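Long-range contacts in Lmaj004144AAA protein (Leishmania major, PDB 1Y63), which probably acts as a nucleoside monophosphate kinase of the AK6 type that also hydrolyses ATP and takes part in 18S rRNA maturation: residues Q38-G43 and D74-I79; K9-L14 and R83-V88. One frame throughout, in Å; residues are numbered along the deposited sequence.

Contact 1. Residues Q38-G43 and D74-I79. With MN (manganese (II) ion), chain C.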
ATOM      1  N   GLN A  38       3.859  -7.026 -10.905  1.00 19.38           N
ATOM      2  CA  GLN A  38       5.070  -6.261 -10.622  1.00 21.30           C
ATOM      3  C   GLN A  38       4.789  -5.403  -9.400  1.00 20.17           C
ATOM      4  O   GLN A  38       3.777  -4.689  -9.362  1.00 22.10           O
ATOM      5  CB  GLN A  38       5.415  -5.323 -11.796  1.00 23.61           C
ATOM      6  CG  GLN A  38       6.572  -4.335 -11.517  1.00 31.05           C
ATOM      7  CD  GLN A  38       6.671  -3.199 -12.560  1.00 36.50           C
ATOM      8  OE1 GLN A  38       6.043  -3.254 -13.608  1.00 39.21           O
ATOM      9  NE2 GLN A  38       7.442  -2.160 -12.245  1.00 42.60           N
ATOM     10  N   HIS A  39       5.712  -5.440  -8.447  1.00 20.86           N
ATOM     11  CA  HIS A  39       5.634  -4.689  -7.212  1.00 20.73           C
ATOM     12  C   HIS A  39       6.292  -3.335  -7.375  1.00 20.10           C
ATOM     13  O   HIS A  39       7.438  -3.239  -7.828  1.00 22.10           O
ATOM     14  CB  HIS A  39       6.356  -5.473  -6.112  1.00 22.95           C
ATOM     15  CG  HIS A  39       6.575  -4.728  -4.829  1.00 21.46           C
ATOM     16  ND1 HIS A  39       7.746  -4.838  -4.100  1.00 19.47           N
ATOM     17  CD2 HIS A  39       5.749  -3.948  -4.092  1.00 19.73           C
ATOM     18  CE1 HIS A  39       7.638  -4.133  -2.986  1.00 20.74           C
ATOM     19  NE2 HIS A  39       6.442  -3.578  -2.959  1.00 19.65           N
ATOM     20  N   LEU A  40       5.562  -2.292  -7.020  1.00 19.42           N
ATOM     21  CA  LEU A  40       6.106  -0.916  -6.982  1.00 18.70           C
ATOM     22  C   LEU A  40       6.132  -0.504  -5.520  1.00 19.61           C
ATOM     23  O   LEU A  40       5.082  -0.344  -4.888  1.00 19.36           O
ATOM     24  CB  LEU A  40       5.243   0.082  -7.738  1.00 22.09           C
ATOM     25  CG  LEU A  40       5.137   0.068  -9.251  1.00 27.19           C
ATOM     26  CD1 LEU A  40       4.240  -1.042  -9.761  1.00 32.31           C
ATOM     27  CD2 LEU A  40       4.581   1.419  -9.677  1.00 26.50           C
ATOM     28  N   GLU A  41       7.329  -0.420  -4.955  1.00 20.03           N
ATOM     29  CA  GLU A  41       7.517   0.004  -3.576  1.00 19.17           C
ATOM     30  C   GLU A  41       7.664   1.520  -3.593  1.00 20.67           C
ATOM     31  O   GLU A  41       8.737   2.046  -3.795  1.00 20.39           O
ATOM     32  CB  GLU A  41       8.748  -0.723  -2.963  1.00 22.39           C
ATOM     33  CG  GLU A  41       8.907  -0.609  -1.457  1.00 20.40           C
ATOM     34  CD  GLU A  41       9.875  -1.633  -0.832  1.00 23.85           C
ATOM     35  OE1 GLU A  41      10.263  -2.652  -1.472  1.00 25.44           O
ATOM     36  OE2 GLU A  41      10.290  -1.397   0.311  1.00 24.65           O
ATOM     37  N   VAL A  42       6.560   2.226  -3.377  1.00 20.21           N
ATOM     38  CA  VAL A  42       6.543   3.671  -3.590  1.00 18.63           C
ATOM     39  C   VAL A  42       7.507   4.437  -2.685  1.00 19.92           C
ATOM     40  O   VAL A  42       8.104   5.441  -3.112  1.00 21.04           O
ATOM     41  CB  VAL A  42       5.087   4.181  -3.459  1.00 21.57           C
ATOM     42  CG1 VAL A  42       5.022   5.695  -3.579  1.00 21.49           C
ATOM     43  CG2 VAL A  42       4.247   3.512  -4.514  1.00 22.46           C
ATOM     44  N   GLY A  43       7.689   3.979  -1.447  1.00 20.48           N
ATOM     45  CA  GLY A  43       8.665   4.629  -0.568  1.00 23.52           C
ATOM     46  C   GLY A  43      10.084   4.662  -1.157  1.00 21.04           C
ATOM     47  O   GLY A  43      10.836   5.633  -0.973  1.00 24.18           O
ATOM     48  N   ASP A  74       3.558  11.640 -11.925  1.00 18.73           N
ATOM     49  CA  ASP A  74       4.005  11.657 -13.303  1.00 19.64           C
ATOM     50  C   ASP A  74       4.968  10.498 -13.575  1.00 19.83           C
ATOM     51  O   ASP A  74       4.957   9.923 -14.670  1.00 21.23           O
ATOM     52  CB  ASP A  74       4.691  12.996 -13.645  1.00 20.08           C
ATOM     53  CG  ASP A  74       3.730  14.168 -13.743  1.00 29.05           C
ATOM     54  OD1 ASP A  74       2.508  13.972 -13.827  1.00 27.48           O
ATOM     55  OD2 ASP A  74       4.234  15.316 -13.756  1.00 31.39           O
ATOM     56  N   PHE A  75       5.816  10.180 -12.587  1.00 17.17           N
ATOM     57  CA  PHE A  75       6.753   9.066 -12.675  1.00 18.52           C
ATOM     58  C   PHE A  75       6.017   7.736 -12.752  1.00 19.30           C
ATOM     59  O   PHE A  75       6.371   6.848 -13.557  1.00 18.93           O
ATOM     60  CB  PHE A  75       7.706   9.100 -11.471  1.00 21.12           C
ATOM     61  CG  PHE A  75       8.820   8.104 -11.553  1.00 24.36           C
ATOM     62  CD1 PHE A  75       8.620   6.793 -11.116  1.00 28.27           C
ATOM     63  CD2 PHE A  75      10.068   8.483 -12.032  1.00 29.21           C
ATOM     64  CE1 PHE A  75       9.664   5.857 -11.203  1.00 31.33           C
ATOM     65  CE2 PHE A  75      11.129   7.542 -12.106  1.00 30.34           C
ATOM     66  CZ  PHE A  75      10.910   6.250 -11.688  1.00 28.54           C
ATOM     67  N   MET A  76       4.992   7.584 -11.910  1.00 20.22           N
ATOM     68  CA  MET A  76       4.242   6.327 -11.840  1.00 17.08           C
ATOM     69  C   MET A  76       3.271   6.104 -13.003  1.00 18.74           C
ATOM     70  O   MET A  76       3.034   4.971 -13.408  1.00 19.10           O
ATOM     71  CB  MET A  76       3.485   6.241 -10.513  1.00 20.36           C
ATOM     72  CG  MET A  76       4.343   6.097  -9.297  1.00 18.36           C
ATOM     73  SD  MET A  76       3.369   6.077  -7.796  1.00 22.22           S
ATOM     74  CE  MET A  76       2.492   4.500  -7.973  1.00 23.42           C
ATOM     75  N   GLU A  77       2.721   7.190 -13.550  1.00 20.25           N
ATOM     76  CA  GLU A  77       1.686   7.083 -14.561  1.00 18.44           C
ATOM     77  C   GLU A  77       1.982   6.077 -15.677  1.00 20.42           C
ATOM     78  O   GLU A  77       1.164   5.206 -15.927  1.00 19.23           O
ATOM     79  CB  GLU A  77       1.341   8.464 -15.128  1.00 19.59           C
ATOM     80  CG  GLU A  77       0.350   8.435 -16.298  1.00 21.71           C
ATOM     81  CD  GLU A  77      -1.088   8.165 -15.889  1.00 22.33           C
ATOM     82  OE1 GLU A  77      -1.462   8.410 -14.717  1.00 23.61           O
ATOM     83  OE2 GLU A  77      -1.868   7.763 -16.786  1.00 22.98           O
ATOM     84  N   PRO A  78       3.127   6.208 -16.377  1.00 21.09           N
ATOM     85  CA  PRO A  78       3.369   5.238 -17.457  1.00 21.83           C
ATOM     86  C   PRO A  78       3.427   3.784 -16.999  1.00 22.15           C
ATOM     87  O   PRO A  78       2.958   2.904 -17.736  1.00 24.62           O
ATOM     88  CB  PRO A  78       4.707   5.696 -18.046  1.00 23.22           C
ATOM     89  CG  PRO A  78       5.348   6.481 -16.967  1.00 26.13           C
ATOM     90  CD  PRO A  78       4.222   7.196 -16.302  1.00 21.65           C
ATOM     91  N   ILE A  79       3.943   3.541 -15.789  1.00 19.84           N
ATOM     92  CA  ILE A  79       3.969   2.180 -15.255  1.00 20.14           C
ATOM     93  C   ILE A  79       2.532   1.700 -15.035  1.00 20.73           C
ATOM     94  O   ILE A  79       2.148   0.594 -15.405  1.00 18.95           O
ATOM     95  CB  ILE A  79       4.750   2.097 -13.960  1.00 22.02           C
ATOM     96  CG1 ILE A  79       6.174   2.646 -14.153  1.00 25.69           C
ATOM     97  CG2 ILE A  79       4.828   0.668 -13.488  1.00 24.96           C
ATOM     98  CD1 ILE A  79       6.852   3.059 -12.846  1.00 29.00           C
TER
HETATM   99 MN    MN C 311       9.786  -5.604  -4.809  1.00 19.37          MN
HETATM  100  O   HOH W   1       9.823  -4.172  -6.582  1.00 22.78           O
HETATM  101  O   HOH W   2      10.737  -3.947  -3.733  1.00 22.88           O
HETATM  102  O   HOH W   3      11.854  -6.182  -5.394  1.00 20.94           O
HETATM  103  O   HOH W   4       9.298  -7.161  -6.023  1.00 23.95           O
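In the parallel sheet of this P-loop kinase fold, edge strand 37-41 is packed by helix 66-80, and Leu40 and Ile79 meet between them. The two side chains reach toward each other tip to tip, Leu40 CD2 lying 3.9 Å from Ile79 CG2. The strand and helix segments run almost antiparallel, at 175°, with their axes 11.6 Å apart. Met76, one turn earlier in the helix, touches both Leu40 and Val42. Its chain bends at the last torsion (chi3 68°), and the methyl CE is 4.1 Å from Leu40 CD2. The same CE lies 4.0 Å from Val42 CG2, where the two side chains cross at about a right angle. At the exposed end Gln38 is extended, and its NE2 comes within 4.0 Å of Ile79 CG2. Phe96 and Trp100 also touch Met76.

His39 points to the other face of the strand. Its ND1 binds a manganese ion at 2.3 Å, with four waters and Glu28 completing the site. One water donates to His39 O and another to Glu41 OE1, while Asp89 holds His39 NE2. No hydrogen bond joins the segments. They meet by van der Waals contact, mostly between methyl groups, and the His39 manganese lies on the opposite face from Leu40.

Contact 2. Residues K9-L14 and R83-V88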
ATOM      1  N   LYS A   9      -4.218  -1.061 -18.629  1.00 25.33           N
ATOM      2  CA  LYS A   9      -4.286  -2.254 -19.483  1.00 27.25           C
ATOM      3  C   LYS A   9      -4.259  -3.535 -18.666  1.00 26.86           C
ATOM      4  O   LYS A   9      -4.546  -4.592 -19.191  1.00 27.32           O
ATOM      5  CB  LYS A   9      -3.110  -2.278 -20.452  1.00 27.98           C
ATOM      6  CG  LYS A   9      -3.075  -1.127 -21.423  1.00 31.01           C
ATOM      7  CD  LYS A   9      -1.905  -1.254 -22.384  0.50 25.67           C
ATOM      8  CE  LYS A   9      -1.640   0.054 -23.112  0.10 25.31           C
ATOM      9  NZ  LYS A   9      -1.144   1.120 -22.193  0.10 24.04           N
ATOM     10  N   GLY A  10      -3.877  -3.456 -17.392  1.00 23.08           N
ATOM     11  CA  GLY A  10      -3.866  -4.629 -16.529  1.00 24.57           C
ATOM     12  C   GLY A  10      -4.675  -4.441 -15.263  1.00 23.44           C
ATOM     13  O   GLY A  10      -5.481  -3.503 -15.171  1.00 23.53           O
ATOM     14  N   ILE A  11      -4.459  -5.338 -14.301  1.00 20.91           N
ATOM     15  CA  ILE A  11      -5.103  -5.257 -12.988  1.00 21.63           C
ATOM     16  C   ILE A  11      -4.127  -4.630 -12.007  1.00 21.00           C
ATOM     17  O   ILE A  11      -3.000  -5.077 -11.868  1.00 21.13           O
ATOM     18  CB  ILE A  11      -5.544  -6.639 -12.476  1.00 23.95           C
ATOM     19  CG1 ILE A  11      -6.507  -7.292 -13.484  1.00 27.82           C
ATOM     20  CG2 ILE A  11      -6.182  -6.518 -11.093  1.00 23.47           C
ATOM     21  CD1 ILE A  11      -7.838  -6.606 -13.578  1.00 29.88           C
ATOM     22  N   ASN A  12      -4.573  -3.568 -11.340  1.00 17.46           N
ATOM     23  CA  ASN A  12      -3.731  -2.826 -10.387  1.00 18.85           C
ATOM     24  C   ASN A  12      -4.332  -2.887  -8.998  1.00 18.59           C
ATOM     25  O   ASN A  12      -5.505  -2.612  -8.823  1.00 18.39           O
ATOM     26  CB  ASN A  12      -3.599  -1.369 -10.791  1.00 18.97           C
ATOM     27  CG  ASN A  12      -2.835  -1.180 -12.080  1.00 20.23           C
ATOM     28  OD1 ASN A  12      -1.984  -1.989 -12.432  1.00 19.88           O
ATOM     29  ND2 ASN A  12      -3.134  -0.093 -12.789  1.00 19.53           N
ATOM     30  N   ILE A  13      -3.494  -3.236  -8.033  1.00 16.37           N
ATOM     31  CA  ILE A  13      -3.869  -3.311  -6.616  1.00 16.29           C
ATOM     32  C   ILE A  13      -3.014  -2.357  -5.807  1.00 17.59           C
ATOM     33  O   ILE A  13      -1.807  -2.231  -6.063  1.00 19.28           O
ATOM     34  CB  ILE A  13      -3.634  -4.744  -6.084  1.00 18.56           C
ATOM     35  CG1 ILE A  13      -4.421  -5.763  -6.918  1.00 20.59           C
ATOM     36  CG2 ILE A  13      -3.962  -4.836  -4.576  1.00 21.04           C
ATOM     37  CD1 ILE A  13      -4.045  -7.177  -6.554  1.00 24.31           C
ATOM     38  N   LEU A  14      -3.628  -1.679  -4.834  1.00 17.34           N
ATOM     39  CA  LEU A  14      -2.907  -0.886  -3.860  1.00 17.72           C
ATOM     40  C   LEU A  14      -2.993  -1.577  -2.521  1.00 18.41           C
ATOM     41  O   LEU A  14      -4.064  -1.970  -2.102  1.00 20.08           O
ATOM     42  CB  LEU A  14      -3.509   0.510  -3.743  1.00 18.00           C
ATOM     43  CG  LEU A  14      -2.920   1.444  -2.667  1.00 18.75           C
ATOM     44  CD1 LEU A  14      -1.444   1.694  -2.923  1.00 21.18           C
ATOM     45  CD2 LEU A  14      -3.719   2.741  -2.653  1.00 22.27           C
ATOM     46  N   ARG A  83       1.127  -2.573 -19.856  1.00 25.36           N
ATOM     47  CA  ARG A  83       0.628  -3.950 -19.868  1.00 25.68           C
ATOM     48  C   ARG A  83       1.154  -4.691 -18.637  1.00 24.68           C
ATOM     49  O   ARG A  83       2.222  -4.373 -18.133  1.00 28.68           O
ATOM     50  CB  ARG A  83       1.023  -4.682 -21.162  1.00 27.02           C
ATOM     51  CG  ARG A  83       2.524  -4.769 -21.421  0.50 29.10           C
ATOM     52  CD  ARG A  83       2.860  -5.601 -22.682  0.50 32.34           C
ATOM     53  NE  ARG A  83       2.088  -5.235 -23.877  0.50 34.27           N
ATOM     54  CZ  ARG A  83       2.265  -5.782 -25.082  0.50 34.86           C
ATOM     55  NH1 ARG A  83       3.195  -6.714 -25.277  0.50 34.48           N
ATOM     56  NH2 ARG A  83       1.515  -5.392 -26.107  0.50 35.94           N
ATOM     57  N   GLY A  84       0.375  -5.648 -18.145  1.00 22.70           N
ATOM     58  CA  GLY A  84       0.746  -6.465 -16.991  1.00 20.62           C
ATOM     59  C   GLY A  84      -0.000  -5.938 -15.781  1.00 19.91           C
ATOM     60  O   GLY A  84      -0.676  -4.910 -15.873  1.00 22.38           O
ATOM     61  N   ASN A  85       0.139  -6.636 -14.661  1.00 18.10           N
ATOM     62  CA  ASN A  85      -0.535  -6.288 -13.423  1.00 17.92           C
ATOM     63  C   ASN A  85       0.460  -5.689 -12.457  1.00 18.47           C
ATOM     64  O   ASN A  85       1.662  -5.956 -12.530  1.00 20.48           O
ATOM     65  CB  ASN A  85      -1.204  -7.533 -12.834  1.00 21.13           C
ATOM     66  CG  ASN A  85      -2.047  -8.281 -13.850  1.00 21.66           C
ATOM     67  OD1 ASN A  85      -2.798  -7.678 -14.621  1.00 20.37           O
ATOM     68  ND2 ASN A  85      -1.911  -9.618 -13.873  1.00 22.74           N
ATOM     69  N   HIS A  86      -0.022  -4.780 -11.620  1.00 18.11           N
ATOM     70  CA  HIS A  86       0.854  -4.055 -10.716  1.00 17.60           C
ATOM     71  C   HIS A  86       0.300  -4.079  -9.315  1.00 18.52           C
ATOM     72  O   HIS A  86      -0.911  -3.906  -9.117  1.00 20.01           O
ATOM     73  CB  HIS A  86       1.056  -2.601 -11.193  1.00 20.17           C
ATOM     74  CG  HIS A  86       1.459  -2.517 -12.639  1.00 19.03           C
ATOM     75  ND1 HIS A  86       0.550  -2.342 -13.656  1.00 19.22           N
ATOM     76  CD2 HIS A  86       2.673  -2.621 -13.232  1.00 22.45           C
ATOM     77  CE1 HIS A  86       1.183  -2.378 -14.825  1.00 22.12           C
ATOM     78  NE2 HIS A  86       2.476  -2.530 -14.596  1.00 20.12           N
ATOM     79  N   VAL A  87       1.188  -4.290  -8.350  1.00 18.35           N
ATOM     80  CA  VAL A  87       0.822  -4.208  -6.931  1.00 20.95           C
ATOM     81  C   VAL A  87       1.634  -3.078  -6.321  1.00 19.67           C
ATOM     82  O   VAL A  87       2.872  -3.133  -6.243  1.00 21.08           O
ATOM     83  CB  VAL A  87       0.956  -5.566  -6.170  1.00 18.91           C
ATOM     84  CG1 VAL A  87       2.356  -6.198  -6.297  1.00 20.71           C
ATOM     85  CG2 VAL A  87       0.550  -5.399  -4.703  1.00 20.40           C
ATOM     86  N   VAL A  88       0.937  -2.025  -5.966  1.00 17.73           N
ATOM     87  CA  VAL A  88       1.572  -0.817  -5.456  1.00 18.76           C
ATOM     88  C   VAL A  88       1.495  -0.870  -3.931  1.00 20.83           C
ATOM     89  O   VAL A  88       0.480  -1.304  -3.364  1.00 21.32           O
ATOM     90  CB  VAL A  88       0.851   0.431  -5.958  1.00 20.82           C
ATOM     91  CG1 VAL A  88       1.457   1.683  -5.364  1.00 22.35           C
ATOM     92  CG2 VAL A  88       0.948   0.493  -7.471  1.00 23.60           C
TER
HETATM   93  O   HOH W   5      -2.289  -6.411 -19.279  1.00 34.03           O
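Asn12 and His86 lie side by side on neighbouring parallel strands, and a side-chain hydrogen bond joins them. His86 ND1 donates to Asn12 OD1 at 2.8 Å. The oxygen sits at the ring edge, in the ring plane, although the amide and ring planes are 52° apart. The other ring nitrogen, NE2, binds a manganese ion, with Ser82 and Arg83 in the same site. Asn12 ND2 is satisfied as well, by the carbonyls of Met80 and Trp100.

The backbone ladder follows the parallel pattern. His86 N donates to Ile11 O, Ile13 N to His86 O at 2.9 Å, and Val88 N to Ile13 O at 2.8 Å. Before the ladder, Gly84 O is 4.1 Å from Ile11 N, with no hydrogen bond between them. Asn85 OD1 accepts Ile11 N instead, at 2.9 Å in a nearly straight bond (171°), with CG beside its own backbone N (chi1 -50°). Asn85 ND2 goes to Asp35 O. A water bridges Lys9 O and Gly84 N, and Lys9 NZ reaches Val81 O. Gly84 O is buried without a conventional partner; Gly10 CA approaches it at 3.3 Å in a CA-H...O contact. Farther along, Leu14 CD1 packs on Val88 CG1 at 3.8 Å.

The bond at ND1 and the metal at NE2 together fix the ring's rotation. Asn12 is thus a second-shell residue of this manganese site.

The centres of contacts 1 and 2 lie about 10 Å apart, on the same side of the chain's centre. They share one parallel sheet, in which strand 85-89 lies between strands 37-41 and 12-16. Along the chain the order is 9-14, 38-43, 74-79, 83-88, so contact 2 encloses contact 1. Helix 66-80 is one half of contact 1 and covers the His86 and Val88 face of contact 2. After a short turn, strand 85-89 follows it. Direct links are probable backbone hydrogen bonds, Gln38 O to Val87 N at 2.8 Å and Leu40 N to Val87 O at 2.9 Å. Together the contacts tie three neighbouring strands and one covering helix together.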